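Local structure of periplasmic binding protein/LacI transcriptional regulator (Shewanella sp. ANA-3, 5OCP) at residues A[120-125]-A[216-221]; A[198-203]-A[235-240]; A[83-88]-A[249-254]. The protein binds L-arabinofuranose in both its alpha and beta forms and probably hands the sugar to an arabinose ABC transporter in the periplasm. All coordinates share one frame; numbering follows the deposited sequence.

Interaction 1: A[120-125]-A[216-221]; sequences DKTQGN and DILIVS
At the C-terminal end of helix 107-121, Lys121 and Thr122 pack against Leu218, the first residue of strand 218-221. The closest contacts are all made by one methyl of Leu218. Leu218 CD1 lies 3.7 Å from Thr122 CG2 and 3.8 Å from Lys121 CG. The side chains of Thr122 and Leu218 run past each other in opposite directions. Lys121 meets the same methyl with its aliphatic part and bends at its second torsion (chi2 63°), beyond the touching carbon. Thr122 divides its two branches. Its chi1 of 64° sends OG1 back to the carbonyl O of Leu118 in a hydrogen bond and leaves CG2 for the leucine.

The helix stops here in a Schellman motif. Gln123, with positive phi, is the C-prime residue, and its N makes a weak bond to Asp120 O (3.4 Å). A type I' turn from Thr122 to Asn125 overlaps the motif and is closed by Asn125 N to Thr122 O (3.1 Å). It redirects the chain into strand 126-132 of the C-terminal lobe. Leu218 itself is buried and also touches Leu118 and Ala190, while Lys121 is exposed to solvent.

Interaction 2: A[198-203]-A[235-240]; sequences MALGAV and GDVNAT
Val203 of helix 196-208 and Val237, just ahead of strand 239-242, meet methyl to methyl. Val203 CG2 comes within 3.4 Å of Val237 CG1, tighter than a usual van der Waals contact. The two side chains cross at about a right angle. Each touching methyl stands anti to its own carbonyl carbon; for Val237 this follows from a chi1 of -61°. The same Val203 CG2 lies 3.8 Å from the backbone O of Asp236. The other branch, Val203 CG1, lies 4.2 Å from Asp236 CB. Leu200, one turn earlier on the helix, reaches Val237 CG1 more loosely with CD2, at 4.5 Å. The contact between the two segments is therefore apolar, apart from that carbonyl oxygen.

The second shell holds the loop in place. Asp236 turns its carboxylate to Lys207, and OD2 forms a salt bridge with NZ. Lys207 lies one turn beyond Val203, so the salt bridge ties the loop to the same helix. Gly235 has positive phi and ends helix 226-234 in a Schellman motif, so the helix ends just before the contact. The backbone O of Val237 accepts a hydrogen bond from Gln278 NE2. Asn238 is held at both ends of its amide, by Ile219 N at OD1 and by Gly214 O at ND2.

Ile219 of strand 218-221 touches both valines. The contact thus lies over one face of the mixed sheet, where Val237 also packs on Tyr228, Ala231 and Met232 of helix 226-234. Ala239 turns instead to Ile114 and Trp117 of helix 107-121.

Interaction 3: A[83-88]-A[249-254]; sequences PVVIVD and GPAFDA. With FUB (beta-L-arabinofuranose), chain J; AHR (alpha-L-arabinofuranose), chain I.
Val85 and Val87 pack on Ala251 in a buried helix-on-sheet contact of the N-terminal lobe. Strand 84-87 is an inner strand of the parallel sheet, and helix 248-259 packs on one face of it. Ala251 CB is the meeting point. It lies 3.9 Å from Val85 CG1 and 4.1 Å from Val87 CG1. The two valines are two residues apart, so both point to the same face of the strand. They use different rotamers to reach one methyl. Val85 has CG1 anti to the backbone N (chi1 176°), whereas Val87 has CG1 anti to the carbonyl carbon (chi1 -65°). The alanine is small, and the backbones come close: the CA atoms of Val85 and Ala251 are 6.4 Å apart. Ile86, between the valines, points away from the helix and packs on Pro64 and Ile91.

The strand ends at the sugar site. Asp88 follows it directly, at positive phi, and its OD1 is 2.6 Å from O5 of either arabinofuranose anomer. The anomers place O5 identically, so this contact does not distinguish them. Asp88 OD2 forms a salt bridge with Arg15 NH2, which is itself hydrogen-bonded to the sugar. This second tie probably fixes the carboxylate for the ligand. Binding at the C-terminal ends of parallel strands is usual in periplasmic binding proteins of this fold.

Around the valine-alanine core, Val85 also touches Ile103 of strand 101-104, as does Pro250. Val87 reaches Ile61 of strand 59-62 and Phe18 of helix 13-29. Phe252 turns to Ile61 and to Val22, so helix 248-259 lies beside helix 13-29 on this face of the sheet.

Interactions 1 and 2 belong to the same lobe and the same mixed sheet; interaction 3 belongs to the other lobe, with its centre about 36 and 31 Å from theirs. Strands 218-221 and 239-242 are neighbours, and Ala239 N probably bonds Ile219 O, which joins the first two contacts. Interaction 1 lies on the sheet face under helix 107-121, interaction 2 on the face under helix 196-208. Interactions 2 and 3 are buried, while interaction 1 runs out to an exposed lysine. All three are apolar at their centres. Their polar surroundings differ: a helix-ending turn, a loop salt bridge, and a sugar-binding aspartate respectively.

Interaction 1: A[120-125]-A[216-221]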
# COMPACT_ATOMS: atom_id res chain seq x y z
N ASP A 120 -8.25 20.99 4.92
CA ASP A 120 -8.50 22.13 4.05
C ASP A 120 -9.94 22.09 3.54
O ASP A 120 -10.65 23.10 3.57
CB ASP A 120 -7.54 22.16 2.88
CG ASP A 120 -6.12 22.40 3.25
OD1 ASP A 120 -5.80 22.83 4.39
OD2 ASP A 120 -5.25 22.09 2.36
N LYS A 121 -10.42 20.90 3.20
CA LYS A 121 -11.72 20.65 2.62
C LYS A 121 -12.81 21.01 3.62
O LYS A 121 -13.85 21.52 3.22
CB LYS A 121 -11.86 19.17 2.25
CG LYS A 121 -13.19 18.75 1.66
CD LYS A 121 -13.58 19.37 0.36
CE LYS A 121 -14.85 18.74 -0.20
NZ LYS A 121 -15.07 19.35 -1.54
N THR A 122 -12.57 20.68 4.89
CA THR A 122 -13.58 20.78 5.93
C THR A 122 -13.34 21.98 6.83
O THR A 122 -14.02 22.10 7.87
CB THR A 122 -13.57 19.49 6.78
OG1 THR A 122 -12.30 19.37 7.44
CG2 THR A 122 -13.79 18.33 5.93
N GLN A 123 -12.38 22.86 6.46
CA GLN A 123 -11.96 23.93 7.28
C GLN A 123 -11.65 23.50 8.73
O GLN A 123 -11.96 24.22 9.69
CB GLN A 123 -13.00 25.09 7.19
CG GLN A 123 -13.22 25.50 5.72
CD GLN A 123 -14.13 26.70 5.45
OE1 GLN A 123 -13.85 27.51 4.56
NE2 GLN A 123 -15.26 26.75 6.12
N GLY A 124 -11.07 22.30 8.95
CA GLY A 124 -10.65 21.87 10.24
C GLY A 124 -11.76 21.38 11.18
O GLY A 124 -11.48 21.14 12.33
N ASN A 125 -12.94 21.20 10.65
CA ASN A 125 -14.15 20.81 11.43
C ASN A 125 -14.67 19.51 10.92
O ASN A 125 -15.40 19.47 9.91
CB ASN A 125 -15.21 21.90 11.26
CG ASN A 125 -14.90 23.13 12.10
OD1 ASN A 125 -14.13 24.04 11.68
ND2 ASN A 125 -15.44 23.15 13.31
N ASP A 216 -22.25 13.59 1.56
CA ASP A 216 -22.64 13.63 3.00
C ASP A 216 -21.46 13.14 3.92
O ASP A 216 -21.18 13.74 4.98
CB ASP A 216 -23.85 12.76 3.30
CG ASP A 216 -25.12 13.19 2.59
OD1 ASP A 216 -25.19 14.40 2.29
OD2 ASP A 216 -25.98 12.26 2.38
N ILE A 217 -20.82 12.04 3.54
CA ILE A 217 -19.65 11.55 4.23
C ILE A 217 -18.50 11.57 3.14
O ILE A 217 -18.60 10.87 2.18
CB ILE A 217 -19.90 10.16 4.73
CG1 ILE A 217 -21.04 10.21 5.76
CG2 ILE A 217 -18.68 9.58 5.41
CD1 ILE A 217 -21.34 8.86 6.31
N LEU A 218 -17.48 12.34 3.43
CA LEU A 218 -16.28 12.43 2.57
C LEU A 218 -15.49 11.17 2.72
O LEU A 218 -15.53 10.51 3.77
CB LEU A 218 -15.42 13.61 2.94
CG LEU A 218 -16.07 15.01 2.89
CD1 LEU A 218 -15.09 16.02 3.41
CD2 LEU A 218 -16.58 15.27 1.48
N ILE A 219 -14.81 10.75 1.65
CA ILE A 219 -14.03 9.52 1.71
C ILE A 219 -12.63 9.88 1.16
O ILE A 219 -12.52 10.33 0.04
CB ILE A 219 -14.69 8.41 0.91
CG1 ILE A 219 -16.06 8.12 1.54
CG2 ILE A 219 -13.78 7.19 0.91
CD1 ILE A 219 -16.84 7.05 0.87
N VAL A 220 -11.63 9.70 2.03
CA VAL A 220 -10.22 9.93 1.68
C VAL A 220 -9.39 8.69 1.96
O VAL A 220 -9.67 7.95 2.89
CB VAL A 220 -9.70 11.15 2.35
CG1 VAL A 220 -10.53 12.36 2.05
CG2 VAL A 220 -9.53 10.96 3.86
N SER A 221 -8.34 8.46 1.17
CA SER A 221 -7.72 7.16 1.16
C SER A 221 -6.31 7.24 0.55
O SER A 221 -5.82 8.35 0.21
CB SER A 221 -8.63 6.29 0.26
OG SER A 221 -8.25 4.94 0.28

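Interaction 2: A[198-203]-A[235-240]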
# COMPACT_ATOMS: atom_id res chain seq x y z
N MET A 198 -10.54 -0.79 1.13
CA MET A 198 -11.45 -0.71 2.25
C MET A 198 -12.42 0.45 1.97
O MET A 198 -13.59 0.39 2.38
CB MET A 198 -10.77 -0.47 3.58
CG MET A 198 -9.89 -1.61 4.05
SD MET A 198 -9.09 -1.35 5.62
CE MET A 198 -8.10 0.09 5.25
N ALA A 199 -11.93 1.52 1.34
CA ALA A 199 -12.73 2.71 1.09
C ALA A 199 -13.90 2.36 0.17
O ALA A 199 -15.04 2.84 0.42
CB ALA A 199 -11.90 3.74 0.47
N LEU A 200 -13.65 1.53 -0.81
CA LEU A 200 -14.68 1.16 -1.73
C LEU A 200 -15.70 0.29 -1.07
O LEU A 200 -16.95 0.35 -1.46
CB LEU A 200 -14.13 0.54 -2.96
CG LEU A 200 -13.29 1.55 -3.79
CD1 LEU A 200 -12.50 0.87 -4.87
CD2 LEU A 200 -14.07 2.69 -4.38
N GLY A 201 -15.30 -0.54 -0.15
CA GLY A 201 -16.29 -1.26 0.70
C GLY A 201 -17.10 -0.31 1.53
O GLY A 201 -18.34 -0.49 1.70
N ALA A 202 -16.46 0.68 2.14
CA ALA A 202 -17.16 1.67 2.93
C ALA A 202 -18.26 2.40 2.11
O ALA A 202 -19.34 2.71 2.66
CB ALA A 202 -16.23 2.70 3.59
N VAL A 203 -18.00 2.66 0.83
CA VAL A 203 -18.90 3.34 -0.04
C VAL A 203 -20.21 2.53 -0.05
O VAL A 203 -21.26 3.11 0.07
CB VAL A 203 -18.38 3.43 -1.45
CG1 VAL A 203 -19.49 3.75 -2.45
CG2 VAL A 203 -17.26 4.50 -1.52
N GLY A 235 -18.35 10.61 -8.35
CA GLY A 235 -18.79 11.37 -7.19
C GLY A 235 -18.93 10.62 -5.84
O GLY A 235 -19.28 11.25 -4.86
N ASP A 236 -18.55 9.36 -5.78
CA ASP A 236 -18.75 8.50 -4.58
C ASP A 236 -17.63 8.55 -3.55
O ASP A 236 -17.82 8.15 -2.38
CB ASP A 236 -18.95 7.06 -5.01
CG ASP A 236 -20.36 6.79 -5.65
OD1 ASP A 236 -21.27 7.61 -5.37
OD2 ASP A 236 -20.49 5.76 -6.32
N VAL A 237 -16.45 9.01 -3.96
CA VAL A 237 -15.31 9.23 -3.02
C VAL A 237 -14.58 10.52 -3.39
O VAL A 237 -14.85 11.08 -4.45
CB VAL A 237 -14.33 8.05 -3.10
CG1 VAL A 237 -15.01 6.76 -2.70
CG2 VAL A 237 -13.68 7.95 -4.45
N ASN A 238 -13.71 11.01 -2.52
CA ASN A 238 -13.22 12.37 -2.69
C ASN A 238 -11.78 12.51 -3.08
O ASN A 238 -11.49 13.32 -3.95
CB ASN A 238 -13.48 13.15 -1.50
CG ASN A 238 -14.98 13.22 -1.21
OD1 ASN A 238 -15.53 12.36 -0.52
ND2 ASN A 238 -15.66 14.22 -1.82
N ALA A 239 -10.89 11.77 -2.42
CA ALA A 239 -9.40 12.02 -2.55
C ALA A 239 -8.62 10.79 -2.24
O ALA A 239 -9.03 9.96 -1.42
CB ALA A 239 -8.89 13.18 -1.71
N THR A 240 -7.49 10.59 -2.95
CA THR A 240 -6.56 9.53 -2.63
C THR A 240 -5.16 9.98 -2.95
O THR A 240 -4.96 10.90 -3.73
CB THR A 240 -6.92 8.24 -3.36
OG1 THR A 240 -6.11 7.15 -2.93
CG2 THR A 240 -6.72 8.38 -4.88

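Interaction 3: A[83-88]-A[249-254]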
# COMPACT_ATOMS: atom_id res chain seq x y z
N PRO A 83 22.31 -10.73 -2.09
CA PRO A 83 21.80 -9.42 -1.62
C PRO A 83 20.26 -9.43 -1.49
O PRO A 83 19.56 -10.04 -2.35
CB PRO A 83 22.26 -8.48 -2.74
CG PRO A 83 22.36 -9.33 -3.97
CD PRO A 83 22.86 -10.63 -3.45
N VAL A 84 19.77 -8.67 -0.53
CA VAL A 84 18.35 -8.61 -0.29
C VAL A 84 17.89 -7.12 -0.47
O VAL A 84 18.48 -6.27 0.09
CB VAL A 84 18.02 -9.09 1.11
CG1 VAL A 84 16.56 -8.90 1.40
CG2 VAL A 84 18.36 -10.57 1.26
N VAL A 85 16.84 -6.88 -1.25
CA VAL A 85 16.25 -5.56 -1.32
C VAL A 85 14.86 -5.65 -0.69
O VAL A 85 14.08 -6.59 -0.97
CB VAL A 85 16.13 -5.13 -2.72
CG1 VAL A 85 15.42 -3.76 -2.78
CG2 VAL A 85 17.52 -5.04 -3.35
N ILE A 86 14.57 -4.70 0.20
CA ILE A 86 13.25 -4.62 0.77
C ILE A 86 12.46 -3.65 -0.04
O ILE A 86 12.97 -2.60 -0.42
CB ILE A 86 13.35 -4.10 2.23
CG1 ILE A 86 14.29 -4.93 3.09
CG2 ILE A 86 11.98 -3.99 2.89
CD1 ILE A 86 13.89 -6.41 3.18
N VAL A 87 11.18 -3.95 -0.32
CA VAL A 87 10.31 -3.07 -1.06
C VAL A 87 8.95 -2.93 -0.33
O VAL A 87 8.51 -3.82 0.37
CB VAL A 87 10.01 -3.54 -2.48
CG1 VAL A 87 11.31 -3.50 -3.29
CG2 VAL A 87 9.40 -4.92 -2.51
N ASP A 88 8.37 -1.77 -0.50
CA ASP A 88 6.98 -1.49 -0.09
C ASP A 88 6.97 -1.27 1.40
O ASP A 88 7.25 -0.13 1.83
CB ASP A 88 6.02 -2.54 -0.69
CG ASP A 88 4.65 -2.56 0.01
OD1 ASP A 88 4.21 -1.48 0.52
OD2 ASP A 88 4.02 -3.67 0.13
N GLY A 249 11.57 -1.50 -10.42
CA GLY A 249 12.59 -0.87 -11.21
C GLY A 249 13.78 -0.43 -10.43
O GLY A 249 14.90 -0.90 -10.70
N PRO A 250 13.59 0.46 -9.43
CA PRO A 250 14.72 0.81 -8.61
C PRO A 250 15.32 -0.34 -7.83
O PRO A 250 16.52 -0.28 -7.50
CB PRO A 250 14.17 1.93 -7.64
CG PRO A 250 12.92 2.39 -8.27
CD PRO A 250 12.40 1.27 -9.15
N ALA A 251 14.51 -1.32 -7.45
CA ALA A 251 15.07 -2.53 -6.84
C ALA A 251 16.06 -3.29 -7.80
O ALA A 251 17.16 -3.61 -7.38
CB ALA A 251 13.97 -3.49 -6.40
N PHE A 252 15.65 -3.44 -9.02
CA PHE A 252 16.51 -4.12 -10.05
C PHE A 252 17.77 -3.28 -10.39
O PHE A 252 18.87 -3.83 -10.59
CB PHE A 252 15.65 -4.40 -11.26
CG PHE A 252 14.55 -5.39 -11.05
CD1 PHE A 252 14.76 -6.64 -10.44
CD2 PHE A 252 13.31 -5.12 -11.53
CE1 PHE A 252 13.71 -7.52 -10.28
CE2 PHE A 252 12.24 -5.98 -11.33
CZ PHE A 252 12.43 -7.22 -10.77
N ASP A 253 17.67 -1.95 -10.33
CA ASP A 253 18.83 -1.06 -10.52
C ASP A 253 19.83 -1.21 -9.43
O ASP A 253 21.04 -1.28 -9.68
CB ASP A 253 18.41 0.41 -10.53
CG ASP A 253 17.63 0.80 -11.77
OD1 ASP A 253 17.79 0.19 -12.84
OD2 ASP A 253 16.85 1.79 -11.66
N ALA A 254 19.36 -1.22 -8.19
CA ALA A 254 20.21 -1.45 -7.06
C ALA A 254 20.88 -2.82 -7.12
O ALA A 254 22.10 -2.90 -6.87
CB ALA A 254 19.44 -1.34 -5.77
O5 FUB J . 1.90 -1.77 1.62
C5 FUB J . 1.05 -1.10 0.75
C4 FUB J . -0.40 -1.33 1.14
O4 FUB J . -0.70 -2.70 1.26
C3 FUB J . -1.37 -0.72 0.12
O3 FUB J . -1.54 0.63 0.42
C2 FUB J . -2.61 -1.58 0.37
O2 FUB J . -3.51 -1.64 -0.71
C1 FUB J . -2.05 -2.93 0.83
O1 FUB J . -1.97 -3.71 -0.26
O5 AHR I . 1.90 -1.77 1.62
C5 AHR I . 1.05 -1.10 0.75
C4 AHR I . -0.39 -1.32 1.14
O4 AHR I . -0.69 -2.69 1.25
C3 AHR I . -1.37 -0.70 0.12
O3 AHR I . -1.54 0.64 0.43
C2 AHR I . -2.56 -1.61 0.33
O2 AHR I . -3.50 -1.65 -0.71
C1 AHR I . -1.85 -2.94 0.43
O1 AHR I . -2.64 -3.82 1.06